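Local coordinates for protein glyoxalase-related enzyme, AraC type (Clostridium phytofermentans, PDB 3BT3) that is of unknown function but, as a glyoxalase-related, AraC-type member of the VOC superfamily, may have a link to transcription regulation, at residues 90-95 and 136-141; 113-118 and 130-135. All coordinates share one frame; numbering follows the deposited sequence.

Contact 1. Residues 90-95 and 136-141; sequences KGVAGF and GCILRF
Ala93 and Gly94 both turn their amides to the carbonyl of Ile138. Ala93 N is 2.8 Å from Ile138 O in a nearly straight bond (178° at the hydrogen) lying in the carbonyl plane, whereas Gly94 N reaches the same Ile138 O only weakly, at 3.5 Å. Val92 pairs with Ile138 and Gly94 with Leu139, so the register slips by one residue: a beta bulge. Parallel pairing continues to either side of it, with Ile138 N 2.8 Å from Gly91 O and Arg140 N 2.8 Å from Gly94 O. Before the strands, a water accepts from Gly91 N and donates to Gly136 O.

On the face carrying Val92, Phe95, Ile138 and Arg140, the arginine chain kinks at chi3 (57°), and atom CE1 of Phe95 stands over the centre of its guanidinium, 3.9 Å from Arg140 NH2. The two planes are 59° apart, far from a flat stack. Val92 CG2 touches Arg140 CD at 3.9 Å where the two side chains cross at a slant. On the other side of the backbone, Ala93 CB meets Cys137 CB at 3.7 Å, and Leu139 CD2 tucks against Gly94 N at 3.8 Å.

Further out, Glu128 holds Arg140 NH2 in a salt bridge, and Trp124 touches both Phe95 and Arg140. His82 and Phe84 of the second subunit meet the Phe95 ring edge-to-face, placing this face at the dimer interface. The pairing joins the first and last strands of a beta-alpha-beta-beta-beta module, the building unit of the VOC fold.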
loop_
_atom_site.group_PDB
_atom_site.type_symbol
_atom_site.label_atom_id
_atom_site.label_comp_id
_atom_site.label_asym_id
_atom_site.label_seq_id
_atom_site.Cartn_x
_atom_site.Cartn_y
_atom_site.Cartn_z
ATOM N N LYS A 90 1.997 3.784 -13.152
ATOM C CA LYS A 90 2.341 5.100 -13.688
ATOM C C LYS A 90 1.799 6.103 -12.685
ATOM O O LYS A 90 0.593 6.208 -12.490
ATOM C CB LYS A 90 1.680 5.330 -15.045
ATOM C CG LYS A 90 2.084 4.322 -16.105
ATOM C CD LYS A 90 1.302 4.555 -17.385
ATOM C CE LYS A 90 1.639 3.512 -18.434
ATOM N NZ LYS A 90 0.752 3.654 -19.627
ATOM N N GLY A 91 2.692 6.834 -12.038
ATOM C CA GLY A 91 2.267 7.793 -11.037
ATOM C C GLY A 91 2.771 7.363 -9.670
ATOM O O GLY A 91 3.748 6.611 -9.569
ATOM N N VAL A 92 2.098 7.826 -8.623
ATOM C CA VAL A 92 2.470 7.515 -7.251
ATOM C C VAL A 92 2.114 6.094 -6.826
ATOM O O VAL A 92 0.966 5.668 -6.936
ATOM C CB VAL A 92 1.803 8.506 -6.267
ATOM C CG1 VAL A 92 2.046 8.049 -4.839
ATOM C CG2 VAL A 92 2.358 9.915 -6.484
ATOM N N ALA A 93 3.109 5.375 -6.319
ATOM C CA ALA A 93 2.919 4.001 -5.875
ATOM C C ALA A 93 3.165 3.840 -4.384
ATOM O O ALA A 93 2.850 2.804 -3.817
ATOM C CB ALA A 93 3.855 3.070 -6.642
ATOM N N GLY A 94 3.744 4.857 -3.755
ATOM C CA GLY A 94 4.040 4.786 -2.335
ATOM C C GLY A 94 4.025 6.140 -1.646
ATOM O O GLY A 94 4.414 7.159 -2.221
ATOM N N PHE A 95 3.576 6.143 -0.397
ATOM C CA PHE A 95 3.473 7.358 0.396
ATOM C C PHE A 95 3.882 6.974 1.803
ATOM O O PHE A 95 3.037 6.641 2.623
ATOM C CB PHE A 95 2.021 7.845 0.381
ATOM C CG PHE A 95 1.798 9.112 1.150
ATOM C CD1 PHE A 95 2.489 10.276 0.817
ATOM C CD2 PHE A 95 0.885 9.150 2.196
ATOM C CE1 PHE A 95 2.274 11.462 1.512
ATOM C CE2 PHE A 95 0.659 10.333 2.903
ATOM C CZ PHE A 95 1.358 11.496 2.556
ATOM N N GLY A 136 9.777 3.204 -13.086
ATOM C CA GLY A 136 9.033 4.393 -13.456
ATOM C C GLY A 136 8.037 4.936 -12.438
ATOM O O GLY A 136 7.612 6.078 -12.572
ATOM N N CYS A 137 7.660 4.149 -11.432
ATOM C CA CYS A 137 6.706 4.621 -10.428
ATOM C C CYS A 137 7.349 5.665 -9.550
ATOM O O CYS A 137 8.580 5.757 -9.458
ATOM C CB CYS A 137 6.236 3.512 -9.485
ATOM S SG CYS A 137 6.291 1.865 -10.108
ATOM N N ILE A 138 6.491 6.415 -8.870
ATOM C CA ILE A 138 6.912 7.458 -7.959
ATOM C C ILE A 138 6.724 7.022 -6.514
ATOM O O ILE A 138 5.673 6.488 -6.147
ATOM C CB ILE A 138 6.086 8.758 -8.160
ATOM C CG1 ILE A 138 6.220 9.265 -9.599
ATOM C CG2 ILE A 138 6.520 9.803 -7.154
ATOM C CD1 ILE A 138 7.650 9.453 -10.067
ATOM N N LEU A 139 7.742 7.253 -5.696
ATOM C CA LEU A 139 7.655 6.938 -4.280
ATOM C C LEU A 139 7.825 8.243 -3.527
ATOM O O LEU A 139 8.829 8.945 -3.702
ATOM C CB LEU A 139 8.757 5.970 -3.849
ATOM C CG LEU A 139 8.771 4.580 -4.466
ATOM C CD1 LEU A 139 9.850 3.750 -3.800
ATOM C CD2 LEU A 139 7.404 3.928 -4.290
ATOM N N ARG A 140 6.847 8.564 -2.690
ATOM C CA ARG A 140 6.905 9.785 -1.897
ATOM C C ARG A 140 7.378 9.482 -0.481
ATOM O O ARG A 140 6.890 8.565 0.174
ATOM C CB ARG A 140 5.533 10.460 -1.867
ATOM C CG ARG A 140 5.068 10.953 -3.238
ATOM C CD ARG A 140 3.694 11.602 -3.184
ATOM N NE ARG A 140 3.663 12.709 -2.238
ATOM C CZ ARG A 140 2.564 13.377 -1.898
ATOM N NH1 ARG A 140 1.393 13.055 -2.430
ATOM N NH2 ARG A 140 2.631 14.368 -1.021
ATOM N N PHE A 141 8.351 10.250 -0.020
ATOM C CA PHE A 141 8.890 10.078 1.322
ATOM C C PHE A 141 8.690 11.387 2.075
ATOM O O PHE A 141 8.924 12.469 1.526
ATOM C CB PHE A 141 10.380 9.738 1.247
ATOM C CG PHE A 141 10.663 8.378 0.658
ATOM C CD1 PHE A 141 10.660 7.241 1.462
ATOM C CD2 PHE A 141 10.924 8.233 -0.699
ATOM C CE1 PHE A 141 10.915 5.979 0.924
ATOM C CE2 PHE A 141 11.179 6.974 -1.249
ATOM C CZ PHE A 141 11.177 5.848 -0.439
HETATM O O HOH W 1 5.264 7.488 -12.923
#

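Contact 2. Residues 113-118 and 130-135; sequences WDQISD and SITTTD
Backbone bonds on both sides of the Ile116-Ile131 bridge tie the 113-118 loop to the end of strand 126-132. Thr132 N points nearly straight at Gln115 O, 3.1 Å away, and Ser117 N lies 3.0 Å from Ser130 O. A CA-H...O contact from Ile116 to Ser130 O adds to the bridge.

Side-chain polar bonds extend the pairing at each end. With chi1 at 75°, Ser117 OG sits between its own N and carbonyl carbon, where it accepts from Ser130 N at 3.0 Å and donates to Asp118 O. The hydroxyl therefore continues the ladder where a carbonyl would otherwise serve. At the other end, Trp113 NE1 makes two weak bonds, to Thr132 O at 2.9 Å and to Gln115 O at 3.3 Å. Thr132 O lies at the edge of the indole, near its plane, but the N-H is badly bent toward it (124°).

Among the apolar contacts, Ile131 CG2 approaches the pyrrole part of the indole at a slant, 3.9 Å from Trp113 NE1, while CH2 of the six-membered ring reaches Thr134 CA. Gln115 CG covers one indole face toward its rim. Ile116 CD1 is modelled unusually close to Ile131 CG1, so the detail there is doubtful.

Helix 101-110 lies next to this loop, with Val108 touching Trp113 and Ile131, and His105 and Lys109 touching Ile116. Trp38 of helix 32-41 meets the Trp113 ring edge-to-face, and strand 138-144 adjoins strand 126-132.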
loop_
_atom_site.group_PDB
_atom_site.type_symbol
_atom_site.label_atom_id
_atom_site.label_comp_id
_atom_site.label_asym_id
_atom_site.label_seq_id
_atom_site.Cartn_x
_atom_site.Cartn_y
_atom_site.Cartn_z
ATOM N N TRP A 113 21.898 7.055 -7.883
ATOM C CA TRP A 113 20.596 7.321 -8.467
ATOM C C TRP A 113 20.350 8.835 -8.461
ATOM O O TRP A 113 20.395 9.475 -7.408
ATOM C CB TRP A 113 19.523 6.583 -7.677
ATOM C CG TRP A 113 18.216 6.533 -8.370
ATOM C CD1 TRP A 113 17.107 7.258 -8.073
ATOM C CD2 TRP A 113 17.879 5.719 -9.495
ATOM N NE1 TRP A 113 16.095 6.949 -8.943
ATOM C CE2 TRP A 113 16.542 6.005 -9.829
ATOM C CE3 TRP A 113 18.580 4.773 -10.252
ATOM C CZ2 TRP A 113 15.885 5.378 -10.892
ATOM C CZ3 TRP A 113 17.927 4.146 -11.313
ATOM C CH2 TRP A 113 16.593 4.452 -11.621
ATOM N N ASP A 114 20.105 9.404 -9.640
ATOM C CA ASP A 114 19.884 10.840 -9.753
ATOM C C ASP A 114 18.441 11.275 -9.909
ATOM O O ASP A 114 18.152 12.470 -9.861
ATOM C CB ASP A 114 20.706 11.424 -10.906
ATOM C CG ASP A 114 22.128 11.750 -10.489
ATOM O OD1 ASP A 114 22.292 12.325 -9.384
ATOM O OD2 ASP A 114 23.076 11.443 -11.252
ATOM N N GLN A 115 17.538 10.316 -10.095
ATOM C CA GLN A 115 16.129 10.633 -10.248
ATOM C C GLN A 115 15.435 10.676 -8.888
ATOM O O GLN A 115 14.582 9.841 -8.566
ATOM C CB GLN A 115 15.451 9.610 -11.154
ATOM C CG GLN A 115 16.093 9.465 -12.515
ATOM C CD GLN A 115 15.351 8.466 -13.379
ATOM O OE1 GLN A 115 14.215 8.709 -13.785
ATOM N NE2 GLN A 115 15.984 7.328 -13.656
ATOM N N ILE A 116 15.834 11.661 -8.096
ATOM C CA ILE A 116 15.303 11.909 -6.763
ATOM C C ILE A 116 15.146 13.428 -6.700
ATOM O O ILE A 116 16.093 14.160 -6.962
ATOM C CB ILE A 116 16.301 11.440 -5.672
ATOM C CG1 ILE A 116 15.990 12.099 -4.327
ATOM C CG2 ILE A 116 17.714 11.806 -6.068
ATOM C CD1 ILE A 116 14.667 11.723 -3.740
ATOM N N SER A 117 13.951 13.903 -6.381
ATOM C CA SER A 117 13.707 15.337 -6.296
ATOM C C SER A 117 14.397 15.892 -5.060
ATOM O O SER A 117 14.823 15.134 -4.191
ATOM C CB SER A 117 12.207 15.620 -6.183
ATOM O OG SER A 117 11.748 15.305 -4.882
ATOM N N ASP A 118 14.517 17.211 -4.986
ATOM C CA ASP A 118 15.126 17.834 -3.818
ATOM C C ASP A 118 14.129 17.750 -2.664
ATOM O O ASP A 118 12.938 17.536 -2.876
ATOM C CB ASP A 118 15.464 19.307 -4.100
ATOM C CG ASP A 118 16.757 19.482 -4.901
ATOM O OD1 ASP A 118 17.846 19.143 -4.376
ATOM O OD2 ASP A 118 16.682 19.961 -6.055
ATOM N N SER A 130 10.398 12.989 -3.601
ATOM C CA SER A 130 9.917 11.794 -4.257
ATOM C C SER A 130 11.030 11.168 -5.089
ATOM O O SER A 130 11.931 11.853 -5.568
ATOM C CB SER A 130 8.678 12.113 -5.105
ATOM O OG SER A 130 8.918 13.175 -6.001
ATOM N N ILE A 131 10.972 9.851 -5.229
ATOM C CA ILE A 131 11.975 9.113 -5.974
ATOM C C ILE A 131 11.281 8.358 -7.086
ATOM O O ILE A 131 10.178 7.860 -6.901
ATOM C CB ILE A 131 12.688 8.092 -5.063
ATOM C CG1 ILE A 131 13.244 8.818 -3.838
ATOM C CG2 ILE A 131 13.809 7.376 -5.821
ATOM C CD1 ILE A 131 13.976 7.921 -2.863
ATOM N N THR A 132 11.924 8.295 -8.244
ATOM C CA THR A 132 11.383 7.561 -9.371
ATOM C C THR A 132 12.122 6.228 -9.347
ATOM O O THR A 132 13.349 6.213 -9.288
ATOM C CB THR A 132 11.682 8.273 -10.691
ATOM O OG1 THR A 132 11.107 9.586 -10.666
ATOM C CG2 THR A 132 11.102 7.482 -11.857
ATOM N N THR A 133 11.389 5.116 -9.376
ATOM C CA THR A 133 12.031 3.803 -9.333
ATOM C C THR A 133 12.529 3.387 -10.699
ATOM O O THR A 133 12.275 4.067 -11.692
ATOM C CB THR A 133 11.071 2.699 -8.837
ATOM O OG1 THR A 133 10.049 2.456 -9.821
ATOM C CG2 THR A 133 10.439 3.108 -7.537
ATOM N N THR A 134 13.228 2.256 -10.739
ATOM C CA THR A 134 13.768 1.723 -11.989
ATOM C C THR A 134 12.626 1.332 -12.912
ATOM O O THR A 134 12.826 1.143 -14.104
ATOM C CB THR A 134 14.653 0.461 -11.751
ATOM O OG1 THR A 134 15.289 0.079 -12.976
ATOM C CG2 THR A 134 13.806 -0.712 -11.275
ATOM N N ASP A 135 11.427 1.211 -12.351
ATOM C CA ASP A 135 10.260 0.825 -13.132
ATOM C C ASP A 135 9.426 2.017 -13.571
ATOM O O ASP A 135 8.472 1.861 -14.323
ATOM C CB ASP A 135 9.395 -0.136 -12.317
ATOM C CG ASP A 135 10.128 -1.413 -11.964
ATOM O OD1 ASP A 135 10.282 -1.721 -10.763
ATOM O OD2 ASP A 135 10.561 -2.108 -12.904
#

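How the contacts relate
Both contacts reach the C-terminal four-stranded mixed sheet, their centres about 9 Å apart. Strand 138-144 lies between 92-99, its parallel partner in contact 1, and 126-132, its antiparallel neighbour, whose end carries contact 2. The two meet directly: Leu139 O probably accepts a hydrogen bond from Ile131 N, at 2.8 Å, and Phe141 packs on Ile131. Along the chain contact 2 is nested within contact 1: strand 92-99 leads into helix 101-110, then the 113-118 loop, the hairpin strands and finally strand 138-144. Contact 1 thus brings the ends of the module together beside the second subunit, while contact 2 joins the connection between helix 101-110 and strand 120-122 to the end of strand 126-132.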